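Side-chain contacts in reticulocyte binding protein (Streptococcus agalactiae COH1, PDB 3FAW), which probably hydrolyses alpha-1,6-glucosidic links in pullulan and related branched alpha-glucans, as a secreted, cell-wall-attached pullulanase of group B Streptococcus: residues 302-305 / 306-310; 515-518 / 519-522; 599-602 / 603-607; 615-618 / 619-623. One frame throughout, in Å; residues are numbered along the deposited sequence.

All four contacts are local and follow one another in series; none nests in or crosses another, and each closes only a helical turn or a bend. Interaction 1 lies on helix 302-308, between the first and second strands of the eight-stranded parallel barrel. Interaction 2 marks the passage from the sixth strand, 513-516, into helix 518-525. Interaction 3 is a turn of helix 590-609, which precedes the eighth strand, and interaction 4 is the bend where that strand, 614-618, ends. Interaction 4 touches the other three: E622 OE2 meets Y304 OH of interaction 1, the F616 and F516 rings pack edge to face with interaction 2, and Q621 NE2 meets N605 OD1 of interaction 3.

Interaction 1 of 4, residues 302-305 / 306-310; sequences LDYL and QKLGV. With CA (calcium ion), chain C.
L308 sets its CD2 methyl against CD2 of L305, 4.1 Å away, the two side chains passing at a slant. Trans to the backbone N (chi1 -177°), CG of L308 directs CD2 back to the preceding turn, where it also lies 4.3 Å from CE2 of Y304. This apolar side of the turn faces Y271 of the first barrel strand and helix 685-703. On the solvent side the K307 chain runs over the D303 carbonyl, with CG 3.3 Å from D303 O. A bend at chi4 (75°) then brings K307 NZ to within 3.6 Å of D303 CB. The charged ends do not pair, and D303 instead makes a salt bridge to R382; one water links K307 NZ with OE1 of Q306. Both halves belong to helix 302-308 of the catalytic TIM barrel, which stops where G309 takes a positive phi of 109°, its N still bonded to L305 O at 3.1 Å. At this C-terminal end, where the helix dipole would probably favour a cation, K307 O binds a calcium ion at 2.3 Å, with four waters as further ligands. Two of those waters donate to the flanking carbonyls, one to Q306 O and the other to L308 O.

Interaction 2 of 4, residues 515-518 / 519-522; sequences VFSD and DIRN
The guanidinium of R521 carries D518 CB on one face, 3.8 Å above the plane and offset toward the rim, while OD1 of N522 sits at its edge, in the plane. Both R521 NE and R521 NH2 donate to that single N522 OD1, each at 3.1 Å, a side-on grip that approaches the amide from one face of its plane. The NE donor stands 35° out of the carbonyl plane, clear of a lone-pair direction. With R521 NH1 bonded to the hydroxyl of Y569, the group is fixed against rotation. These residues form the first turn of helix 518-525, which follows the sixth strand of the TIM barrel with S517 in the N-cap position. At this position a water accepts from S517 OG and, at 3.0 Å, from D519 N, and donates to D518 OD1. D518 reaches it because CG lies between the backbone N and the carbonyl carbon (chi1 51°); its OD1 is also bonded by N557 and Q504. Beside S517, CG2 of I520 presses to 3.3 Å from S517 O. The turn is closed by N522 N, which donates to D518 O at 2.9 Å with an N-H...O angle of 171°, whereas the bond from R521 N to S517 O is weak.

Interaction 3 of 4, residues 599-602 / 603-607; sequences RRLR and LGNVM
Successive i to i+4 bonds join the two halves, from G604 N to R600 O, N605 N to L601 O and V606 N to R602 O, at 3.0 to 3.2 Å, while that from L603 N to R599 O is weak. The contact is thus an alpha-helical turn of helix 590-609, the helix that precedes the eighth strand of the TIM barrel. One turn apart, L601 and N605 slant across each other: the CD2 branch of the leucine lies 3.6 Å from ND2 of the asparagine. With CG trans to the carbonyl carbon (chi1 -72°), the N605 amide lies back toward L601, its CG 3.8 Å from L601 O. This amide is buried and satisfied at both ends, with ND2 bonded to T694 of helix 685-703 and OD1 to Q621. L603 leans back over the preceding turn, placing its CG 3.4 Å from R599 O, and packs outward on V753 of strand 748-754. On other sides R602 touches K689 and Y693 of helix 685-703, and L601 meets L578 and I582 of helix 578-586. A bend at chi3 (-83°) turns the R602 guanidinium so that R599 CG lies at its edge, in plane. On V606, the CG2 methyl comes down to 3.2 Å from R602 O, the carbonyl oxygen that also accepts V606 N.

Interaction 4 of 4, residues 615-618 / 619-623; sequences AFIH and SGQEY
Extended torsions in Q621, with CG trans to the backbone N (chi1 -171°) and the chain straight beyond it, carry the side-chain amide back along the strand to H618. There Q621 OE1 accepts H618 N at 3.0 Å, an almost linear bond with an N-H...O angle of 169°, although the donor stands above the amide plane and not on a lone pair. One water donates to the same OE1 and, at 2.7 Å, to F616 O, so two donors grip this oxygen and tie the glutamine to two strand residues. I617 crosses the glutamine chain at about a right angle, its CD1 methyl 3.6 Å from Q621 NE2, whose polar partner is N605. The backbone from H618 to Q621 folds as a type II beta turn, closed by Q621 N donating to H618 O at 2.8 Å, with G620 at positive phi. S619 O lies over one face of the H618 imidazole, 3.3 Å from ND1 but at an angle too poor for a bond. E622 bends at chi2 (-89°), and its OE1 accepts G620 N at 2.8 Å on the syn side but well out of the carboxylate plane, while OE2 is bonded by Y304 and Y271. The eighth strand of the (beta/alpha)8 barrel thus ends in a type II turn braced by side chains, at the start of the loop on its C-terminal rim.

Interaction 1 of 4, residues 302-305 / 306-310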
loop_
_atom_site.group_PDB
_atom_site.type_symbol
_atom_site.label_atom_id
_atom_site.label_comp_id
_atom_site.label_asym_id
_atom_site.label_seq_id
_atom_site.Cartn_x
_atom_site.Cartn_y
_atom_site.Cartn_z
ATOM N N LEU A 302 0.064 -22.104 2.977
ATOM C CA LEU A 302 0.824 -21.415 4.031
ATOM C C LEU A 302 2.034 -22.208 4.529
ATOM O O LEU A 302 3.006 -21.617 5.006
ATOM C CB LEU A 302 -0.079 -21.065 5.223
ATOM C CG LEU A 302 -1.208 -20.056 4.977
ATOM C CD1 LEU A 302 -2.095 -19.925 6.230
ATOM C CD2 LEU A 302 -0.668 -18.696 4.549
ATOM N N ASP A 303 1.965 -23.535 4.441
ATOM C CA ASP A 303 3.095 -24.397 4.803
ATOM C C ASP A 303 4.354 -24.025 4.010
ATOM O O ASP A 303 5.448 -23.963 4.570
ATOM C CB ASP A 303 2.744 -25.876 4.583
ATOM C CG ASP A 303 1.894 -26.468 5.713
ATOM O OD1 ASP A 303 1.503 -25.732 6.647
ATOM O OD2 ASP A 303 1.616 -27.689 5.665
ATOM N N TYR A 304 4.185 -23.764 2.716
ATOM C CA TYR A 304 5.274 -23.286 1.856
ATOM C C TYR A 304 5.942 -22.029 2.416
ATOM O O TYR A 304 7.171 -21.932 2.454
ATOM C CB TYR A 304 4.746 -22.988 0.449
ATOM C CG TYR A 304 5.743 -22.291 -0.460
ATOM C CD1 TYR A 304 6.698 -23.023 -1.167
ATOM C CD2 TYR A 304 5.727 -20.904 -0.616
ATOM C CE1 TYR A 304 7.613 -22.396 -2.000
ATOM C CE2 TYR A 304 6.647 -20.262 -1.451
ATOM C CZ TYR A 304 7.586 -21.019 -2.139
ATOM O OH TYR A 304 8.500 -20.415 -2.968
ATOM N N LEU A 305 5.120 -21.068 2.834
ATOM C CA LEU A 305 5.614 -19.802 3.368
ATOM C C LEU A 305 6.187 -19.970 4.774
ATOM O O LEU A 305 7.162 -19.308 5.128
ATOM C CB LEU A 305 4.505 -18.745 3.364
ATOM C CG LEU A 305 3.990 -18.312 1.987
ATOM C CD1 LEU A 305 2.826 -17.340 2.135
ATOM C CD2 LEU A 305 5.096 -17.686 1.152
ATOM N N GLN A 306 5.586 -20.852 5.572
ATOM C CA GLN A 306 6.147 -21.197 6.881
ATOM C C GLN A 306 7.561 -21.765 6.713
ATOM O O GLN A 306 8.485 -21.370 7.424
ATOM C CB GLN A 306 5.255 -22.203 7.617
ATOM C CG GLN A 306 5.735 -22.548 9.023
ATOM C CD GLN A 306 4.843 -23.553 9.739
ATOM O OE1 GLN A 306 4.042 -24.258 9.117
ATOM N NE2 GLN A 306 4.987 -23.628 11.058
ATOM N N LYS A 307 7.719 -22.688 5.767
ATOM C CA LYS A 307 9.026 -23.274 5.466
ATOM C C LYS A 307 9.987 -22.231 4.891
ATOM O O LYS A 307 11.152 -22.181 5.276
ATOM C CB LYS A 307 8.887 -24.443 4.487
ATOM C CG LYS A 307 8.180 -25.670 5.056
ATOM C CD LYS A 307 7.811 -26.650 3.941
ATOM C CE LYS A 307 7.219 -27.950 4.484
ATOM N NZ LYS A 307 5.812 -27.793 4.962
ATOM N N LEU A 308 9.490 -21.398 3.976
ATOM C CA LEU A 308 10.295 -20.333 3.370
ATOM C C LEU A 308 10.980 -19.473 4.431
ATOM O O LEU A 308 12.150 -19.105 4.273
ATOM C CB LEU A 308 9.437 -19.453 2.453
ATOM C CG LEU A 308 10.170 -18.333 1.698
ATOM C CD1 LEU A 308 11.370 -18.885 0.926
ATOM C CD2 LEU A 308 9.221 -17.581 0.763
ATOM N N GLY A 309 10.238 -19.146 5.492
ATOM C CA GLY A 309 10.797 -18.527 6.697
ATOM C C GLY A 309 10.449 -17.065 6.929
ATOM O O GLY A 309 10.956 -16.452 7.867
ATOM N N VAL A 310 9.598 -16.499 6.079
ATOM C CA VAL A 310 9.171 -15.109 6.228
ATOM C C VAL A 310 8.391 -14.944 7.532
ATOM O O VAL A 310 7.776 -15.897 8.021
ATOM C CB VAL A 310 8.301 -14.644 5.033
ATOM C CG1 VAL A 310 9.109 -14.689 3.742
ATOM C CG2 VAL A 310 7.032 -15.496 4.915
HETATM CA CA CA C . 12.861 -22.731 6.744
HETATM O O HOH W 1 5.281 -26.035 7.234
HETATM O O HOH W 2 11.298 -21.728 8.246
HETATM O O HOH W 3 13.987 -20.538 5.883
HETATM O O HOH W 4 13.469 -23.919 4.703
HETATM O O HOH W 5 14.267 -21.822 8.467
#

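Interaction 2 of 4, residues 515-518 / 519-522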
loop_
_atom_site.group_PDB
_atom_site.type_symbol
_atom_site.label_atom_id
_atom_site.label_comp_id
_atom_site.label_asym_id
_atom_site.label_seq_id
_atom_site.Cartn_x
_atom_site.Cartn_y
_atom_site.Cartn_z
ATOM N N VAL A 515 9.874 3.373 5.386
ATOM C CA VAL A 515 9.594 3.610 3.966
ATOM C C VAL A 515 10.497 2.786 3.050
ATOM O O VAL A 515 11.642 2.474 3.393
ATOM C CB VAL A 515 9.738 5.102 3.583
ATOM C CG1 VAL A 515 8.743 5.958 4.372
ATOM C CG2 VAL A 515 11.173 5.576 3.786
ATOM N N PHE A 516 9.969 2.455 1.874
ATOM C CA PHE A 516 10.723 1.718 0.862
ATOM C C PHE A 516 11.952 2.493 0.410
ATOM O O PHE A 516 11.880 3.697 0.174
ATOM C CB PHE A 516 9.833 1.384 -0.341
ATOM C CG PHE A 516 8.885 0.254 -0.082
ATOM C CD1 PHE A 516 9.285 -1.059 -0.283
ATOM C CD2 PHE A 516 7.604 0.499 0.399
ATOM C CE1 PHE A 516 8.418 -2.112 -0.033
ATOM C CE2 PHE A 516 6.732 -0.548 0.658
ATOM C CZ PHE A 516 7.140 -1.855 0.443
ATOM N N SER A 517 13.074 1.788 0.304
ATOM C CA SER A 517 14.321 2.380 -0.157
ATOM C C SER A 517 14.510 2.181 -1.661
ATOM O O SER A 517 15.036 1.159 -2.108
ATOM C CB SER A 517 15.510 1.799 0.607
ATOM O OG SER A 517 16.721 2.411 0.197
ATOM N N ASP A 518 14.087 3.174 -2.438
ATOM C CA ASP A 518 14.308 3.155 -3.887
ATOM C C ASP A 518 15.795 3.259 -4.263
ATOM O O ASP A 518 16.193 2.826 -5.345
ATOM C CB ASP A 518 13.472 4.231 -4.611
ATOM C CG ASP A 518 13.623 5.627 -4.016
ATOM O OD1 ASP A 518 13.999 5.771 -2.835
ATOM O OD2 ASP A 518 13.329 6.599 -4.741
ATOM N N ASP A 519 16.608 3.808 -3.361
ATOM C CA ASP A 519 18.049 3.953 -3.582
ATOM C C ASP A 519 18.773 2.606 -3.675
ATOM O O ASP A 519 19.581 2.398 -4.581
ATOM C CB ASP A 519 18.676 4.798 -2.468
ATOM C CG ASP A 519 19.998 5.424 -2.876
ATOM O OD1 ASP A 519 20.108 5.886 -4.028
ATOM O OD2 ASP A 519 20.920 5.481 -2.035
ATOM N N ILE A 520 18.497 1.697 -2.742
ATOM C CA ILE A 520 19.097 0.359 -2.796
ATOM C C ILE A 520 18.538 -0.439 -3.982
ATOM O O ILE A 520 19.270 -1.191 -4.627
ATOM C CB ILE A 520 18.938 -0.434 -1.460
ATOM C CG1 ILE A 520 19.879 -1.649 -1.455
ATOM C CG2 ILE A 520 17.495 -0.867 -1.239
ATOM C CD1 ILE A 520 19.924 -2.414 -0.135
ATOM N N ARG A 521 17.249 -0.265 -4.272
ATOM C CA ARG A 521 16.634 -0.871 -5.458
ATOM C C ARG A 521 17.399 -0.458 -6.720
ATOM O O ARG A 521 17.946 -1.308 -7.427
ATOM C CB ARG A 521 15.159 -0.461 -5.560
ATOM C CG ARG A 521 14.417 -0.970 -6.804
ATOM C CD ARG A 521 13.107 -0.215 -6.998
ATOM N NE ARG A 521 13.311 1.109 -7.594
ATOM C CZ ARG A 521 12.397 2.084 -7.635
ATOM N NH1 ARG A 521 11.192 1.912 -7.107
ATOM N NH2 ARG A 521 12.691 3.251 -8.202
ATOM N N ASN A 522 17.457 0.852 -6.970
ATOM C CA ASN A 522 18.122 1.401 -8.158
ATOM C C ASN A 522 19.585 0.991 -8.273
ATOM O O ASN A 522 20.032 0.546 -9.336
ATOM C CB ASN A 522 18.038 2.932 -8.167
ATOM C CG ASN A 522 16.640 3.443 -8.441
ATOM O OD1 ASN A 522 15.728 2.673 -8.724
ATOM N ND2 ASN A 522 16.468 4.757 -8.363
HETATM O O HOH W 6 15.931 5.088 -0.714
HETATM O O HOH W 7 11.174 5.998 -6.920
#

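Interaction 3 of 4, residues 599-602 / 603-607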
loop_
_atom_site.group_PDB
_atom_site.type_symbol
_atom_site.label_atom_id
_atom_site.label_comp_id
_atom_site.label_asym_id
_atom_site.label_seq_id
_atom_site.Cartn_x
_atom_site.Cartn_y
_atom_site.Cartn_z
ATOM N N ARG A 599 21.925 -16.772 -11.277
ATOM C CA ARG A 599 23.150 -16.506 -10.519
ATOM C C ARG A 599 23.170 -15.052 -10.044
ATOM O O ARG A 599 23.477 -14.778 -8.887
ATOM C CB ARG A 599 24.397 -16.839 -11.349
ATOM C CG ARG A 599 24.703 -18.327 -11.397
ATOM C CD ARG A 599 25.902 -18.647 -12.271
ATOM N NE ARG A 599 26.039 -20.089 -12.462
ATOM C CZ ARG A 599 26.972 -20.679 -13.209
ATOM N NH1 ARG A 599 27.879 -19.956 -13.862
ATOM N NH2 ARG A 599 26.996 -22.002 -13.306
ATOM N N ARG A 600 22.804 -14.136 -10.939
ATOM C CA ARG A 600 22.681 -12.713 -10.610
ATOM C C ARG A 600 21.515 -12.421 -9.661
ATOM O O ARG A 600 21.632 -11.581 -8.770
ATOM C CB ARG A 600 22.533 -11.886 -11.889
ATOM C CG ARG A 600 23.769 -11.922 -12.774
ATOM C CD ARG A 600 23.517 -11.259 -14.116
ATOM N NE ARG A 600 24.704 -11.277 -14.969
ATOM C CZ ARG A 600 25.736 -10.434 -14.872
ATOM N NH1 ARG A 600 25.760 -9.495 -13.942
ATOM N NH2 ARG A 600 26.760 -10.539 -15.711
ATOM N N LEU A 601 20.397 -13.115 -9.854
ATOM C CA LEU A 601 19.228 -12.973 -8.984
ATOM C C LEU A 601 19.575 -13.341 -7.541
ATOM O O LEU A 601 19.188 -12.643 -6.600
ATOM C CB LEU A 601 18.080 -13.853 -9.500
ATOM C CG LEU A 601 16.696 -13.682 -8.868
ATOM C CD1 LEU A 601 15.629 -14.219 -9.810
ATOM C CD2 LEU A 601 16.602 -14.373 -7.515
ATOM N N ARG A 602 20.322 -14.429 -7.378
ATOM C CA ARG A 602 20.718 -14.903 -6.055
ATOM C C ARG A 602 21.643 -13.918 -5.338
ATOM O O ARG A 602 21.582 -13.791 -4.115
ATOM C CB ARG A 602 21.365 -16.289 -6.155
ATOM C CG ARG A 602 20.358 -17.393 -6.441
ATOM C CD ARG A 602 20.992 -18.784 -6.411
ATOM N NE ARG A 602 21.641 -19.148 -7.670
ATOM C CZ ARG A 602 21.259 -20.130 -8.495
ATOM N NH1 ARG A 602 20.200 -20.890 -8.241
ATOM N NH2 ARG A 602 21.953 -20.355 -9.603
ATOM N N LEU A 603 22.487 -13.219 -6.096
ATOM C CA LEU A 603 23.317 -12.154 -5.535
ATOM C C LEU A 603 22.460 -11.039 -4.942
ATOM O O LEU A 603 22.743 -10.558 -3.850
ATOM C CB LEU A 603 24.262 -11.571 -6.590
ATOM C CG LEU A 603 25.346 -12.500 -7.146
ATOM C CD1 LEU A 603 26.270 -11.707 -8.059
ATOM C CD2 LEU A 603 26.133 -13.189 -6.033
ATOM N N GLY A 604 21.420 -10.642 -5.669
ATOM C CA GLY A 604 20.468 -9.637 -5.195
ATOM C C GLY A 604 19.789 -10.018 -3.892
ATOM O O GLY A 604 19.663 -9.189 -2.991
ATOM N N ASN A 605 19.354 -11.275 -3.793
ATOM C CA ASN A 605 18.696 -11.775 -2.585
ATOM C C ASN A 605 19.651 -11.858 -1.395
ATOM O O ASN A 605 19.254 -11.597 -0.260
ATOM C CB ASN A 605 18.040 -13.140 -2.839
ATOM C CG ASN A 605 16.799 -13.047 -3.722
ATOM O OD1 ASN A 605 16.415 -11.964 -4.182
ATOM N ND2 ASN A 605 16.162 -14.192 -3.962
ATOM N N VAL A 606 20.906 -12.220 -1.655
ATOM C CA VAL A 606 21.935 -12.209 -0.615
ATOM C C VAL A 606 22.076 -10.816 -0.003
ATOM O O VAL A 606 22.080 -10.665 1.222
ATOM C CB VAL A 606 23.311 -12.650 -1.160
ATOM C CG1 VAL A 606 24.411 -12.317 -0.165
ATOM C CG2 VAL A 606 23.311 -14.136 -1.479
ATOM N N MET A 607 22.178 -9.804 -0.861
ATOM C CA MET A 607 22.424 -8.437 -0.409
ATOM C C MET A 607 21.255 -7.872 0.410
ATOM O O MET A 607 21.475 -7.260 1.453
ATOM C CB MET A 607 22.774 -7.534 -1.600
ATOM C CG MET A 607 24.100 -7.920 -2.251
ATOM S SD MET A 607 24.667 -6.813 -3.547
ATOM C CE MET A 607 23.307 -6.927 -4.702
#

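Interaction 4 of 4, residues 615-618 / 619-623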
loop_
_atom_site.group_PDB
_atom_site.type_symbol
_atom_site.label_atom_id
_atom_site.label_comp_id
_atom_site.label_asym_id
_atom_site.label_seq_id
_atom_site.Cartn_x
_atom_site.Cartn_y
_atom_site.Cartn_z
ATOM N N ALA A 615 13.649 -6.215 5.924
ATOM C CA ALA A 615 13.811 -6.941 4.666
ATOM C C ALA A 615 12.455 -7.197 4.014
ATOM O O ALA A 615 11.517 -7.638 4.676
ATOM C CB ALA A 615 14.549 -8.256 4.899
ATOM N N PHE A 616 12.370 -6.916 2.716
ATOM C CA PHE A 616 11.135 -7.062 1.941
ATOM C C PHE A 616 11.383 -7.963 0.729
ATOM O O PHE A 616 12.335 -7.747 -0.016
ATOM C CB PHE A 616 10.666 -5.680 1.478
ATOM C CG PHE A 616 9.353 -5.682 0.741
ATOM C CD1 PHE A 616 8.156 -5.537 1.428
ATOM C CD2 PHE A 616 9.317 -5.787 -0.646
ATOM C CE1 PHE A 616 6.948 -5.515 0.753
ATOM C CE2 PHE A 616 8.113 -5.775 -1.327
ATOM C CZ PHE A 616 6.926 -5.631 -0.626
ATOM N N ILE A 617 10.519 -8.961 0.543
ATOM C CA ILE A 617 10.611 -9.893 -0.577
ATOM C C ILE A 617 9.291 -9.918 -1.349
ATOM O O ILE A 617 8.224 -10.078 -0.759
ATOM C CB ILE A 617 10.941 -11.330 -0.087
ATOM C CG1 ILE A 617 12.302 -11.367 0.625
ATOM C CG2 ILE A 617 10.921 -12.323 -1.245
ATOM C CD1 ILE A 617 13.496 -11.065 -0.271
ATOM N N HIS A 618 9.367 -9.746 -2.666
ATOM C CA HIS A 618 8.195 -9.876 -3.535
ATOM C C HIS A 618 7.862 -11.351 -3.742
ATOM O O HIS A 618 8.758 -12.158 -3.968
ATOM C CB HIS A 618 8.465 -9.204 -4.887
ATOM C CG HIS A 618 7.360 -9.370 -5.888
ATOM N ND1 HIS A 618 7.367 -9.852 -7.152
ATOM C CD2 HIS A 618 6.058 -8.996 -5.632
ATOM C CE1 HIS A 618 6.082 -9.770 -7.630
ATOM N NE2 HIS A 618 5.312 -9.252 -6.691
ATOM N N SER A 619 6.582 -11.709 -3.672
ATOM C CA SER A 619 6.186 -13.096 -3.914
ATOM C C SER A 619 6.673 -13.536 -5.288
ATOM O O SER A 619 6.365 -12.897 -6.295
ATOM C CB SER A 619 4.672 -13.275 -3.812
ATOM O OG SER A 619 4.290 -14.610 -4.076
ATOM N N GLY A 620 7.454 -14.613 -5.310
ATOM C CA GLY A 620 8.055 -15.117 -6.538
ATOM C C GLY A 620 9.504 -14.700 -6.726
ATOM O O GLY A 620 10.214 -15.266 -7.561
ATOM N N GLN A 621 9.941 -13.699 -5.961
ATOM C CA GLN A 621 11.339 -13.265 -5.975
ATOM C C GLN A 621 12.254 -14.404 -5.523
ATOM O O GLN A 621 13.411 -14.476 -5.933
ATOM C CB GLN A 621 11.521 -12.033 -5.078
ATOM C CG GLN A 621 12.882 -11.338 -5.175
ATOM C CD GLN A 621 12.985 -10.142 -4.238
ATOM O OE1 GLN A 621 12.011 -9.416 -4.030
ATOM N NE2 GLN A 621 14.167 -9.936 -3.660
ATOM N N GLU A 622 11.723 -15.291 -4.682
ATOM C CA GLU A 622 12.474 -16.450 -4.193
ATOM C C GLU A 622 12.799 -17.498 -5.268
ATOM O O GLU A 622 13.784 -18.208 -5.127
ATOM C CB GLU A 622 11.764 -17.117 -2.996
ATOM C CG GLU A 622 10.508 -17.939 -3.319
ATOM C CD GLU A 622 9.223 -17.122 -3.314
ATOM O OE1 GLU A 622 9.266 -15.902 -3.606
ATOM O OE2 GLU A 622 8.160 -17.713 -3.023
ATOM N N TYR A 623 11.987 -17.598 -6.324
ATOM C CA TYR A 623 12.219 -18.597 -7.379
ATOM C C TYR A 623 12.555 -18.018 -8.759
ATOM O O TYR A 623 12.986 -18.759 -9.637
ATOM C CB TYR A 623 11.041 -19.600 -7.475
ATOM C CG TYR A 623 9.792 -19.106 -8.185
ATOM C CD1 TYR A 623 9.695 -19.131 -9.575
ATOM C CD2 TYR A 623 8.695 -18.640 -7.466
ATOM C CE1 TYR A 623 8.555 -18.689 -10.225
ATOM C CE2 TYR A 623 7.545 -18.195 -8.113
ATOM C CZ TYR A 623 7.481 -18.218 -9.487
ATOM O OH TYR A 623 6.340 -17.770 -10.119
HETATM O O HOH W 8 13.160 -7.245 -2.517
#